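Local coordinates for Cel44C (Paenibacillus polymyxa, PDB 2YIH), which hydrolyses the beta-1,4-glucan backbone of xyloglucan and probably related glucans as a glycoside hydrolase family 44 endo-glucanase, at residues F258-L263 with K342-K347. The protein carries 8 engineered substitutions. Sequence-based numbering, arbitrary orientation.
Sequences FVDYYL and KQSVDK
V259, D260 and L263 meet S344 and V345 where two neighbouring outer helices of the (beta/alpha)8 TIM barrel, 258-273 and 337-348, run side by side. The short segments are nearly parallel, crossing at -24° with their axes 9.5 Å apart, and S344, whose CB faces the other helix, sits at the centre of the contact. The S344 hydroxyl donates to the syn lone pair of D260 OD1, with S344 OG 2.6 Å from D260 OD1. D260 CG stands anti to its own carbonyl carbon (chi1 -69°), which swings the carboxylate across to the serine although the CB itself does not head there. The other carboxylate oxygen, D260 OD2, accepts from a water 2.7 Å away that also donates to S344 OG, so both carboxylate oxygens are tied to one hydroxyl, directly and through the water. R340 and W257 also hydrogen-bond S344 OG, and the arginine would be expected to favour a charged carboxylate nearby. Replacing D260 with an alanine would probably leave the buried S344 hydroxyl without its acceptor and the water without its carboxylate partner. On the apolar side, V259 CG1, anti to the backbone N at chi1 165°, lies 3.7 Å from S344 CB. L263 reaches across with one branch: L263 CD1 lies against the backbone of the facing helix, 3.8 Å from V345 CA. F281 on barrel strand 280-285 touches V259, L263 and V345, joining the helix pair to the barrel wall. The same methyl, L263 CD1, is 4.1 Å from V345 CG2. Beside it, S344 O lies 3.7 Å from L263 CD1.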
loop_
_atom_site.group_PDB
_atom_site.type_symbol
_atom_site.label_atom_id
_atom_site.label_comp_id
_atom_site.label_asym_id
_atom_site.label_seq_id
_atom_site.Cartn_x
_atom_site.Cartn_y
_atom_site.Cartn_z
ATOM N N PHE A 258 -0.634 -20.566 -1.365
ATOM C CA PHE A 258 -1.098 -20.243 -0.000
ATOM C C PHE A 258 -2.216 -19.177 -0.006
ATOM O O PHE A 258 -3.111 -19.198 0.843
ATOM C CB PHE A 258 0.106 -19.807 0.887
ATOM C CG PHE A 258 -0.305 -19.287 2.227
ATOM C CD1 PHE A 258 -0.711 -20.155 3.225
ATOM C CD2 PHE A 258 -0.468 -17.907 2.427
ATOM C CE1 PHE A 258 -1.241 -19.649 4.458
ATOM C CE2 PHE A 258 -0.982 -17.389 3.620
ATOM C CZ PHE A 258 -1.397 -18.256 4.649
ATOM N N VAL A 259 -2.143 -18.243 -0.958
ATOM C CA VAL A 259 -3.173 -17.201 -1.113
ATOM C C VAL A 259 -4.562 -17.869 -1.061
ATOM O O VAL A 259 -5.435 -17.430 -0.319
ATOM C CB VAL A 259 -2.994 -16.447 -2.466
ATOM C CG1 VAL A 259 -4.264 -15.595 -2.839
ATOM C CG2 VAL A 259 -1.716 -15.576 -2.432
ATOM N N ASP A 260 -4.735 -18.952 -1.826
ATOM C CA ASP A 260 -6.027 -19.655 -1.894
ATOM C C ASP A 260 -6.391 -20.355 -0.598
ATOM O O ASP A 260 -7.545 -20.274 -0.150
ATOM C CB ASP A 260 -6.005 -20.695 -3.028
ATOM C CG ASP A 260 -5.961 -20.048 -4.402
ATOM O OD1 ASP A 260 -6.289 -18.848 -4.522
ATOM O OD2 ASP A 260 -5.545 -20.724 -5.362
ATOM N N TYR A 261 -5.401 -21.010 0.022
ATOM C CA TYR A 261 -5.631 -21.688 1.303
ATOM C C TYR A 261 -6.141 -20.686 2.346
ATOM O O TYR A 261 -7.095 -20.950 3.079
ATOM C CB TYR A 261 -4.340 -22.389 1.793
ATOM C CG TYR A 261 -4.400 -22.885 3.235
ATOM C CD1 TYR A 261 -4.880 -24.162 3.533
ATOM C CD2 TYR A 261 -3.930 -22.098 4.301
ATOM C CE1 TYR A 261 -4.934 -24.610 4.867
ATOM C CE2 TYR A 261 -3.978 -22.544 5.625
ATOM C CZ TYR A 261 -4.481 -23.799 5.898
ATOM O OH TYR A 261 -4.546 -24.246 7.184
ATOM N N TYR A 262 -5.452 -19.555 2.439
ATOM C CA TYR A 262 -5.818 -18.533 3.422
ATOM C C TYR A 262 -7.231 -17.991 3.184
ATOM O O TYR A 262 -8.036 -17.897 4.108
ATOM C CB TYR A 262 -4.811 -17.398 3.390
ATOM C CG TYR A 262 -5.063 -16.274 4.389
ATOM C CD1 TYR A 262 -4.530 -16.330 5.694
ATOM C CD2 TYR A 262 -5.722 -15.104 3.986
ATOM C CE1 TYR A 262 -4.725 -15.283 6.577
ATOM C CE2 TYR A 262 -5.907 -14.066 4.843
ATOM C CZ TYR A 262 -5.385 -14.148 6.126
ATOM O OH TYR A 262 -5.523 -13.087 6.942
ATOM N N LEU A 263 -7.528 -17.656 1.933
ATOM C CA LEU A 263 -8.839 -17.111 1.590
ATOM C C LEU A 263 -9.948 -18.099 1.924
ATOM O O LEU A 263 -10.931 -17.749 2.586
ATOM C CB LEU A 263 -8.891 -16.707 0.116
ATOM C CG LEU A 263 -8.111 -15.443 -0.229
ATOM C CD1 LEU A 263 -7.733 -15.439 -1.697
ATOM C CD2 LEU A 263 -8.917 -14.201 0.136
ATOM N N LYS A 342 -6.681 -10.995 -7.863
ATOM C CA LYS A 342 -8.126 -10.807 -7.956
ATOM C C LYS A 342 -8.904 -12.095 -8.294
ATOM O O LYS A 342 -9.985 -12.351 -7.720
ATOM C CB LYS A 342 -8.469 -9.680 -8.946
ATOM C CG LYS A 342 -9.975 -9.394 -9.052
ATOM C CD LYS A 342 -10.281 -8.360 -10.165
ATOM C CE LYS A 342 -11.771 -8.023 -10.262
ATOM N N GLN A 343 -8.328 -12.925 -9.155
ATOM C CA GLN A 343 -8.916 -14.194 -9.555
ATOM C C GLN A 343 -9.076 -15.080 -8.315
ATOM O O GLN A 343 -10.141 -15.652 -8.090
ATOM C CB GLN A 343 -8.032 -14.875 -10.606
ATOM C CG GLN A 343 -8.534 -16.204 -11.144
ATOM C CD GLN A 343 -7.398 -17.097 -11.681
ATOM O OE1 GLN A 343 -7.490 -18.322 -11.641
ATOM N NE2 GLN A 343 -6.333 -16.477 -12.193
ATOM N N SER A 344 -8.059 -15.085 -7.453
ATOM C CA SER A 344 -8.105 -15.884 -6.237
ATOM C C SER A 344 -9.095 -15.332 -5.231
ATOM O O SER A 344 -9.839 -16.098 -4.611
ATOM C CB SER A 344 -6.709 -16.009 -5.607
ATOM O OG SER A 344 -5.951 -16.972 -6.316
ATOM N N VAL A 345 -9.072 -14.020 -5.024
ATOM C CA VAL A 345 -9.982 -13.409 -4.058
ATOM C C VAL A 345 -11.439 -13.644 -4.464
ATOM O O VAL A 345 -12.273 -14.103 -3.658
ATOM C CB VAL A 345 -9.720 -11.912 -3.870
ATOM C CG1 VAL A 345 -10.822 -11.316 -3.029
ATOM C CG2 VAL A 345 -8.358 -11.666 -3.225
ATOM N N ASP A 346 -11.738 -13.428 -5.740
ATOM C CA ASP A 346 -13.120 -13.585 -6.214
ATOM C C ASP A 346 -13.643 -15.011 -6.117
ATOM O O ASP A 346 -14.808 -15.212 -5.753
ATOM C CB ASP A 346 -13.285 -13.059 -7.643
ATOM C CG ASP A 346 -13.151 -11.546 -7.733
ATOM O OD1 ASP A 346 -13.096 -10.829 -6.701
ATOM O OD2 ASP A 346 -13.022 -11.056 -8.877
ATOM N N LYS A 347 -12.776 -15.988 -6.385
ATOM C CA LYS A 347 -13.092 -17.394 -6.228
ATOM C C LYS A 347 -13.218 -17.869 -4.779
ATOM O O LYS A 347 -14.169 -18.568 -4.443
ATOM C CB LYS A 347 -12.062 -18.256 -6.929
ATOM C CG LYS A 347 -12.354 -19.731 -6.802
ATOM C CD LYS A 347 -11.476 -20.572 -7.704
ATOM C CE LYS A 347 -11.574 -22.041 -7.278
ATOM N NZ LYS A 347 -11.754 -22.986 -8.405
HETATM O O HOH W 1 -6.016 -19.763 -7.858
#